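Local coordinates for 3-phosphoshikimate 1-carboxyvinyltransferase (Streptomyces sviceus, PDB 7M0O), which probably transfers the enolpyruvyl group of phosphoenolpyruvate to the 5-hydroxyl of shikimate-3-phosphate, a late step on the way to chorismate, at residues 18-32 against 52-64. Residues are numbered along the deposited sequence; the frame is centred on the assembly and turned at random.
Sequences AAAADGVTTLVRPLR and RTPDTWQVDGRPQ
Strands 24-28 and 56-60 pair antiparallel in the middle of a mixed four-stranded sheet. T25 with V59 and L27 with W57 are the hydrogen-bonded pairs. The face with T25, L27, W57 and V59 packs on helices 8-20 and 34-45 and is mostly apolar, as burial demands; T26, T56, Q58 and D60 lie on the more open face, which suits polar groups. Such mixed sheets over helices are the pattern of the βαβαββ units in the inside-out alpha/beta barrel of EPSP synthases. The indole of W57 fits between P30, whose CG makes a CH-pi contact 3.6 Å from the five-membered ring centroid, and the aliphatic CD of R52, whose guanidinium is bridged to E37. With CG anti to the carbonyl carbon (chi1 -64°) and chi2 near 13°, one ring face lies against P30. A water accepts from R32 NE and, weakly, from W57 NE1, and donates to T53 O. Exchanging W57 for alanine is likely to leave a gap between P30 and R52 and the water without its indole donor. R32 NH2 donates to T53 O (3.1 Å) from above the carbonyl plane. Glycine suits G61, its CA 3.0 Å from A21 O; R62 N bonds to A19 O at 2.8 Å.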
ATOM      1  N   ALA A  18      14.967  -1.010  -7.641  1.00 11.35           N
ATOM      2  CA  ALA A  18      15.618  -2.032  -8.461  1.00 11.04           C
ATOM      3  C   ALA A  18      16.190  -1.431  -9.737  1.00 13.49           C
ATOM      4  O   ALA A  18      17.259  -1.839 -10.197  1.00 13.36           O
ATOM      5  CB  ALA A  18      14.639  -3.159  -8.809  1.00 12.37           C
ATOM      6  N   ALA A  19      15.470  -0.483 -10.340  1.00 12.38           N
ATOM      7  CA  ALA A  19      15.963   0.184 -11.538  1.00 12.61           C
ATOM      8  C   ALA A  19      17.185   1.046 -11.256  1.00 12.78           C
ATOM      9  O   ALA A  19      18.078   1.152 -12.106  1.00 12.53           O
ATOM     10  CB  ALA A  19      14.852   1.043 -12.135  1.00 14.62           C
ATOM     11  N   ALA A  20      17.226   1.710 -10.098  1.00 12.18           N
ATOM     12  CA  ALA A  20      18.206   2.767  -9.870  1.00 11.59           C
ATOM     13  C   ALA A  20      19.479   2.277  -9.183  1.00 14.26           C
ATOM     14  O   ALA A  20      20.484   2.996  -9.199  1.00 19.25           O
ATOM     15  CB  ALA A  20      17.576   3.899  -9.043  1.00 13.67           C
ATOM     16  N   ALA A  21      19.480   1.067  -8.634  1.00 14.55           N
ATOM     17  CA  ALA A  21      20.583   0.635  -7.792  1.00 14.69           C
ATOM     18  C   ALA A  21      21.786   0.169  -8.616  1.00 17.95           C
ATOM     19  O   ALA A  21      21.721  -0.038  -9.830  1.00 18.15           O
ATOM     20  CB  ALA A  21      20.120  -0.477  -6.853  1.00 14.29           C
ATOM     21  N   ASP A  22      22.910   0.019  -7.925  1.00 16.60           N
ATOM     22  CA  ASP A  22      24.132  -0.506  -8.519  1.00 19.47           C
ATOM     23  C   ASP A  22      24.131  -2.014  -8.300  1.00 19.92           C
ATOM     24  O   ASP A  22      24.290  -2.485  -7.168  1.00 24.96           O
ATOM     25  CB  ASP A  22      25.350   0.173  -7.897  1.00 21.91           C
ATOM     26  CG  ASP A  22      26.662  -0.346  -8.451  1.00 24.45           C
ATOM     27  OD1 ASP A  22      26.661  -0.950  -9.541  1.00 33.19           O
ATOM     28  OD2 ASP A  22      27.702  -0.152  -7.790  1.00 33.57           O
ATOM     29  N   GLY A  23      23.904  -2.765  -9.370  1.00 20.29           N
ATOM     30  CA  GLY A  23      23.888  -4.215  -9.342  1.00 22.12           C
ATOM     31  C   GLY A  23      22.570  -4.766  -9.849  1.00 17.98           C
ATOM     32  O   GLY A  23      21.716  -4.043 -10.372  1.00 19.12           O
ATOM     33  N   VAL A  24      22.410  -6.079  -9.712  1.00 19.44           N
ATOM     34  CA  VAL A  24      21.192  -6.763 -10.137  1.00 15.46           C
ATOM     35  C   VAL A  24      20.322  -6.977  -8.909  1.00 15.47           C
ATOM     36  O   VAL A  24      20.744  -7.625  -7.944  1.00 17.39           O
ATOM     37  CB  VAL A  24      21.508  -8.095 -10.836  1.00 21.05           C
ATOM     38  CG1 VAL A  24      20.215  -8.767 -11.251  1.00 17.72           C
ATOM     39  CG2 VAL A  24      22.401  -7.851 -12.042  1.00 28.39           C
ATOM     40  N   THR A  25      19.120  -6.404  -8.924  1.00 12.84           N
ATOM     41  CA  THR A  25      18.169  -6.575  -7.833  1.00 16.04           C
ATOM     42  C   THR A  25      17.165  -7.662  -8.182  1.00 14.57           C
ATOM     43  O   THR A  25      16.668  -7.726  -9.310  1.00 13.83           O
ATOM     44  CB  THR A  25      17.421  -5.273  -7.539  1.00 10.88           C
ATOM     45  OG1 THR A  25      18.314  -4.352  -6.942  1.00 13.83           O
ATOM     46  CG2 THR A  25      16.243  -5.500  -6.588  1.00 16.25           C
ATOM     47  N   THR A  26      16.867  -8.508  -7.201  1.00 13.46           N
ATOM     48  CA  THR A  26      15.817  -9.512  -7.314  1.00 15.04           C
ATOM     49  C   THR A  26      14.667  -9.109  -6.395  1.00 18.47           C
ATOM     50  O   THR A  26      14.864  -8.930  -5.187  1.00 19.83           O
ATOM     51  CB  THR A  26      16.357 -10.898  -6.960  1.00 21.21           C
ATOM     52  OG1 THR A  26      17.500 -11.180  -7.781  1.00 23.14           O
ATOM     53  CG2 THR A  26      15.296 -11.982  -7.179  1.00 22.15           C
ATOM     54  N   LEU A  27      13.484  -8.928  -6.976  1.00 13.90           N
ATOM     55  CA  LEU A  27      12.262  -8.649  -6.237  1.00 15.06           C
ATOM     56  C   LEU A  27      11.467  -9.942  -6.125  1.00 17.23           C
ATOM     57  O   LEU A  27      11.141 -10.565  -7.144  1.00 17.92           O
ATOM     58  CB  LEU A  27      11.432  -7.579  -6.940  1.00 16.86           C
ATOM     59  CG  LEU A  27      12.146  -6.254  -7.222  1.00 14.98           C
ATOM     60  CD1 LEU A  27      11.166  -5.269  -7.824  1.00 14.84           C
ATOM     61  CD2 LEU A  27      12.737  -5.716  -5.929  1.00 12.29           C
ATOM     62  N   VAL A  28      11.138 -10.339  -4.901  1.00 13.29           N
ATOM     63  CA  VAL A  28      10.430 -11.595  -4.668  1.00 14.69           C
ATOM     64  C   VAL A  28       8.950 -11.308  -4.411  1.00 20.87           C
ATOM     65  O   VAL A  28       8.602 -10.478  -3.562  1.00 15.09           O
ATOM     66  CB  VAL A  28      11.076 -12.369  -3.507  1.00 22.74           C
ATOM     67  CG1 VAL A  28      10.432 -13.720  -3.344  1.00 16.43           C
ATOM     68  CG2 VAL A  28      12.574 -12.517  -3.761  1.00 23.21           C
ATOM     69  N   ARG A  29       8.080 -12.004  -5.147  1.00 18.00           N
ATOM     70  CA  ARG A  29       6.623 -11.889  -5.087  1.00 16.36           C
ATOM     71  C   ARG A  29       6.095 -10.466  -5.263  1.00 16.68           C
ATOM     72  O   ARG A  29       5.197 -10.059  -4.513  1.00 15.35           O
ATOM     73  CB  ARG A  29       6.087 -12.445  -3.764  1.00 21.33           C
ATOM     74  CG  ARG A  29       6.689 -13.779  -3.305  1.00 30.64           C
ATOM     75  CD  ARG A  29       6.635 -14.832  -4.397  1.00 34.96           C
ATOM     76  NE  ARG A  29       6.250 -16.149  -3.894  1.00 38.56           N
ATOM     77  CZ  ARG A  29       7.051 -16.960  -3.206  1.00 37.74           C
ATOM     78  NH1 ARG A  29       8.297 -16.598  -2.923  1.00 40.05           N
ATOM     79  NH2 ARG A  29       6.600 -18.138  -2.797  1.00 39.81           N
ATOM     80  N   PRO A  30       6.574  -9.685  -6.232  1.00 15.10           N
ATOM     81  CA  PRO A  30       5.956  -8.374  -6.467  1.00 14.99           C
ATOM     82  C   PRO A  30       4.509  -8.529  -6.927  1.00 12.20           C
ATOM     83  O   PRO A  30       4.102  -9.562  -7.460  1.00 20.65           O
ATOM     84  CB  PRO A  30       6.821  -7.765  -7.574  1.00 16.32           C
ATOM     85  CG  PRO A  30       7.274  -8.955  -8.352  1.00 22.58           C
ATOM     86  CD  PRO A  30       7.527 -10.025  -7.309  1.00 21.18           C
ATOM     87  N   LEU A  31       3.717  -7.488  -6.691  1.00 11.31           N
ATOM     88  CA  LEU A  31       2.355  -7.467  -7.208  1.00 13.44           C
ATOM     89  C   LEU A  31       2.386  -7.367  -8.730  1.00 13.88           C
ATOM     90  O   LEU A  31       3.089  -6.517  -9.294  1.00 12.84           O
ATOM     91  CB  LEU A  31       1.575  -6.293  -6.608  1.00 13.18           C
ATOM     92  CG  LEU A  31       0.194  -6.024  -7.222  1.00 16.97           C
ATOM     93  CD1 LEU A  31      -0.752  -7.184  -6.946  1.00 15.02           C
ATOM     94  CD2 LEU A  31      -0.406  -4.720  -6.737  1.00 18.11           C
ATOM     95  N   ARG A  32       1.622  -8.235  -9.396  1.00 13.00           N
ATOM     96  CA  ARG A  32       1.438  -8.153 -10.840  1.00 15.67           C
ATOM     97  C   ARG A  32       0.092  -7.486 -11.099  1.00 16.20           C
ATOM     98  O   ARG A  32      -0.965  -8.088 -10.862  1.00 19.06           O
ATOM     99  CB  ARG A  32       1.502  -9.537 -11.478  1.00 16.55           C
ATOM    100  CG  ARG A  32       2.921 -10.073 -11.614  1.00 21.51           C
ATOM    101  CD  ARG A  32       2.893 -11.435 -12.296  1.00 27.56           C
ATOM    102  NE  ARG A  32       4.210 -11.916 -12.713  1.00 31.54           N
ATOM    103  CZ  ARG A  32       4.662 -11.864 -13.963  1.00 32.06           C
ATOM    104  NH1 ARG A  32       3.913 -11.344 -14.932  1.00 30.42           N
ATOM    105  NH2 ARG A  32       5.863 -12.343 -14.250  1.00 28.16           N
ATOM    106  N   ARG A  52      11.758 -11.815 -15.754  1.00 16.74           N
ATOM    107  CA  ARG A  52      10.674 -12.145 -14.845  1.00 19.03           C
ATOM    108  C   ARG A  52      10.374 -13.638 -14.874  1.00 17.32           C
ATOM    109  O   ARG A  52      10.540 -14.310 -15.898  1.00 21.28           O
ATOM    110  CB  ARG A  52       9.412 -11.338 -15.172  1.00 22.36           C
ATOM    111  CG  ARG A  52       9.596  -9.819 -14.972  1.00 22.31           C
ATOM    112  CD  ARG A  52       8.311  -9.051 -15.197  1.00 26.43           C
ATOM    113  NE  ARG A  52       7.869  -9.116 -16.589  1.00 26.98           N
ATOM    114  CZ  ARG A  52       6.708  -8.636 -17.020  1.00 30.11           C
ATOM    115  NH1 ARG A  52       5.875  -8.060 -16.166  1.00 32.68           N
ATOM    116  NH2 ARG A  52       6.375  -8.740 -18.301  1.00 34.33           N
ATOM    117  N   THR A  53       9.952 -14.150 -13.706  1.00 16.82           N
ATOM    118  CA  THR A  53       9.377 -15.482 -13.529  1.00 13.30           C
ATOM    119  C   THR A  53       8.021 -15.280 -12.861  1.00 14.98           C
ATOM    120  O   THR A  53       7.666 -14.143 -12.522  1.00 17.32           O
ATOM    121  CB  THR A  53      10.269 -16.406 -12.683  1.00 16.22           C
ATOM    122  OG1 THR A  53      10.293 -15.977 -11.312  1.00 19.70           O
ATOM    123  CG2 THR A  53      11.686 -16.476 -13.227  1.00 17.25           C
ATOM    124  N   PRO A  54       7.225 -16.332 -12.644  1.00 20.12           N
ATOM    125  CA  PRO A  54       5.964 -16.130 -11.912  1.00 19.96           C
ATOM    126  C   PRO A  54       6.162 -15.680 -10.468  1.00 22.41           C
ATOM    127  O   PRO A  54       5.201 -15.189  -9.858  1.00 30.29           O
ATOM    128  CB  PRO A  54       5.287 -17.504 -11.985  1.00 21.48           C
ATOM    129  CG  PRO A  54       5.872 -18.149 -13.198  1.00 21.06           C
ATOM    130  CD  PRO A  54       7.297 -17.676 -13.249  1.00 20.56           C
ATOM    131  N   ASP A  55       7.376 -15.794  -9.924  1.00 14.90           N
ATOM    132  CA  ASP A  55       7.663 -15.519  -8.521  1.00 18.57           C
ATOM    133  C   ASP A  55       8.585 -14.329  -8.295  1.00 23.82           C
ATOM    134  O   ASP A  55       8.498 -13.703  -7.238  1.00 21.36           O
ATOM    135  CB  ASP A  55       8.295 -16.748  -7.848  1.00 25.65           C
ATOM    136  CG  ASP A  55       7.271 -17.820  -7.487  1.00 35.78           C
ATOM    137  OD1 ASP A  55       7.692 -18.959  -7.180  1.00 41.61           O
ATOM    138  OD2 ASP A  55       6.050 -17.537  -7.512  1.00 31.33           O
ATOM    139  N   THR A  56       9.488 -14.015  -9.233  1.00 20.05           N
ATOM    140  CA  THR A  56      10.523 -13.007  -9.002  1.00 19.84           C
ATOM    141  C   THR A  56      10.761 -12.189 -10.262  1.00 24.91           C
ATOM    142  O   THR A  56      10.700 -12.709 -11.379  1.00 25.31           O
ATOM    143  CB  THR A  56      11.888 -13.610  -8.563  1.00 20.94           C
ATOM    144  OG1 THR A  56      12.410 -14.459  -9.598  1.00 23.58           O
ATOM    145  CG2 THR A  56      11.763 -14.415  -7.275  1.00 26.87           C
ATOM    146  N   TRP A  57      11.060 -10.905 -10.071  1.00 19.06           N
ATOM    147  CA  TRP A  57      11.511 -10.022 -11.141  1.00 19.56           C
ATOM    148  C   TRP A  57      12.974  -9.669 -10.908  1.00 16.96           C
ATOM    149  O   TRP A  57      13.394  -9.428  -9.768  1.00 18.63           O
ATOM    150  CB  TRP A  57      10.686  -8.732 -11.214  1.00 17.40           C
ATOM    151  CG  TRP A  57       9.238  -8.938 -11.563  1.00 22.86           C
ATOM    152  CD1 TRP A  57       8.549 -10.122 -11.579  1.00 28.29           C
ATOM    153  CD2 TRP A  57       8.291  -7.920 -11.904  1.00 21.24           C
ATOM    154  NE1 TRP A  57       7.237  -9.901 -11.928  1.00 27.17           N
ATOM    155  CE2 TRP A  57       7.054  -8.555 -12.130  1.00 28.48           C
ATOM    156  CE3 TRP A  57       8.373  -6.533 -12.050  1.00 28.33           C
ATOM    157  CZ2 TRP A  57       5.909  -7.848 -12.502  1.00 30.60           C
ATOM    158  CZ3 TRP A  57       7.236  -5.835 -12.413  1.00 31.53           C
ATOM    159  CH2 TRP A  57       6.023  -6.492 -12.634  1.00 24.69           C
ATOM    160  N   GLN A  58      13.742  -9.631 -11.991  1.00 17.50           N
ATOM    161  CA  GLN A  58      15.170  -9.353 -11.953  1.00 23.72           C
ATOM    162  C   GLN A  58      15.442  -8.086 -12.754  1.00 14.81           C
ATOM    163  O   GLN A  58      15.038  -7.994 -13.919  1.00 19.84           O
ATOM    164  CB  GLN A  58      15.932 -10.537 -12.538  1.00 25.82           C
ATOM    165  CG  GLN A  58      17.394 -10.559 -12.283  1.00 31.20           C
ATOM    166  CD  GLN A  58      17.886 -11.965 -12.047  1.00 37.42           C
ATOM    167  OE1 GLN A  58      17.675 -12.535 -10.980  1.00 40.08           O
ATOM    168  NE2 GLN A  58      18.517 -12.548 -13.057  1.00 43.17           N
ATOM    169  N   VAL A  59      16.090  -7.094 -12.133  1.00 13.29           N
ATOM    170  CA  VAL A  59      16.337  -5.803 -12.783  1.00 16.17           C
ATOM    171  C   VAL A  59      17.819  -5.469 -12.677  1.00 17.24           C
ATOM    172  O   VAL A  59      18.361  -5.405 -11.571  1.00 16.68           O
ATOM    173  CB  VAL A  59      15.500  -4.665 -12.168  1.00 17.42           C
ATOM    174  CG1 VAL A  59      15.720  -3.353 -12.944  1.00 17.61           C
ATOM    175  CG2 VAL A  59      14.004  -5.033 -12.111  1.00 14.62           C
ATOM    176  N   ASP A  60      18.465  -5.236 -13.819  1.00 18.18           N
ATOM    177  CA  ASP A  60      19.837  -4.728 -13.838  1.00 18.19           C
ATOM    178  C   ASP A  60      19.793  -3.232 -13.579  1.00 17.75           C
ATOM    179  O   ASP A  60      19.298  -2.469 -14.417  1.00 16.58           O
ATOM    180  CB  ASP A  60      20.500  -5.008 -15.181  1.00 19.01           C
ATOM    181  CG  ASP A  60      20.995  -6.419 -15.300  1.00 30.31           C
ATOM    182  OD1 ASP A  60      20.375  -7.324 -14.699  1.00 29.34           O
ATOM    183  OD2 ASP A  60      22.004  -6.623 -16.009  1.00 37.60           O
ATOM    184  N   GLY A  61      20.301  -2.801 -12.428  1.00 14.92           N
ATOM    185  CA  GLY A  61      20.200  -1.396 -12.079  1.00 14.21           C
ATOM    186  C   GLY A  61      21.072  -0.532 -12.972  1.00 12.33           C
ATOM    187  O   GLY A  61      22.103  -0.967 -13.480  1.00 16.21           O
ATOM    188  N   ARG A  62      20.635   0.711 -13.169  1.00 10.84           N
ATOM    189  CA  ARG A  62      21.369   1.693 -13.966  1.00 11.73           C
ATOM    190  C   ARG A  62      21.546   2.949 -13.128  1.00 13.03           C
ATOM    191  O   ARG A  62      20.680   3.835 -13.119  1.00 14.20           O
ATOM    192  CB  ARG A  62      20.668   1.988 -15.291  1.00 12.64           C
ATOM    193  CG  ARG A  62      20.529   0.755 -16.170  1.00 15.41           C
ATOM    194  CD  ARG A  62      20.072   1.105 -17.575  1.00 12.60           C
ATOM    195  NE  ARG A  62      21.061   1.960 -18.241  1.00 12.71           N
ATOM    196  CZ  ARG A  62      22.141   1.502 -18.874  1.00 13.69           C
ATOM    197  NH1 ARG A  62      22.374   0.191 -18.963  1.00 20.92           N
ATOM    198  NH2 ARG A  62      22.990   2.352 -19.425  1.00 17.00           N
ATOM    199  N   PRO A  63      22.670   3.062 -12.415  1.00 16.78           N
ATOM    200  CA  PRO A  63      22.888   4.235 -11.558  1.00 14.57           C
ATOM    201  C   PRO A  63      22.855   5.565 -12.297  1.00 15.00           C
ATOM    202  O   PRO A  63      22.578   6.586 -11.659  1.00 14.34           O
ATOM    203  CB  PRO A  63      24.271   3.962 -10.939  1.00 16.00           C
ATOM    204  CG  PRO A  63      24.425   2.482 -10.992  1.00 16.90           C
ATOM    205  CD  PRO A  63      23.733   2.051 -12.262  1.00 17.55           C
ATOM    206  N   GLN A  64      23.105   5.599 -13.616  1.00 12.72           N
ATOM    207  CA  GLN A  64      23.045   6.852 -14.364  1.00 19.39           C
ATOM    208  C   GLN A  64      21.819   6.932 -15.274  1.00 16.88           C
ATOM    209  O   GLN A  64      21.792   7.746 -16.196  1.00 14.14           O
ATOM    210  CB  GLN A  64      24.322   7.076 -15.181  1.00 16.25           C
ATOM    211  CG  GLN A  64      25.566   7.411 -14.356  1.00 18.53           C
ATOM    212  CD  GLN A  64      25.363   8.563 -13.409  1.00 20.39           C
ATOM    213  OE1 GLN A  64      24.821   9.613 -13.777  1.00 23.48           O
ATOM    214  NE2 GLN A  64      25.793   8.375 -12.171  1.00 26.43           N
TER
HETATM  215  O   HOH W   1      24.026  -2.631 -12.177  1.00 25.00           O
HETATM  216  O   HOH W   2       6.237 -12.211 -10.954  1.00 27.36           O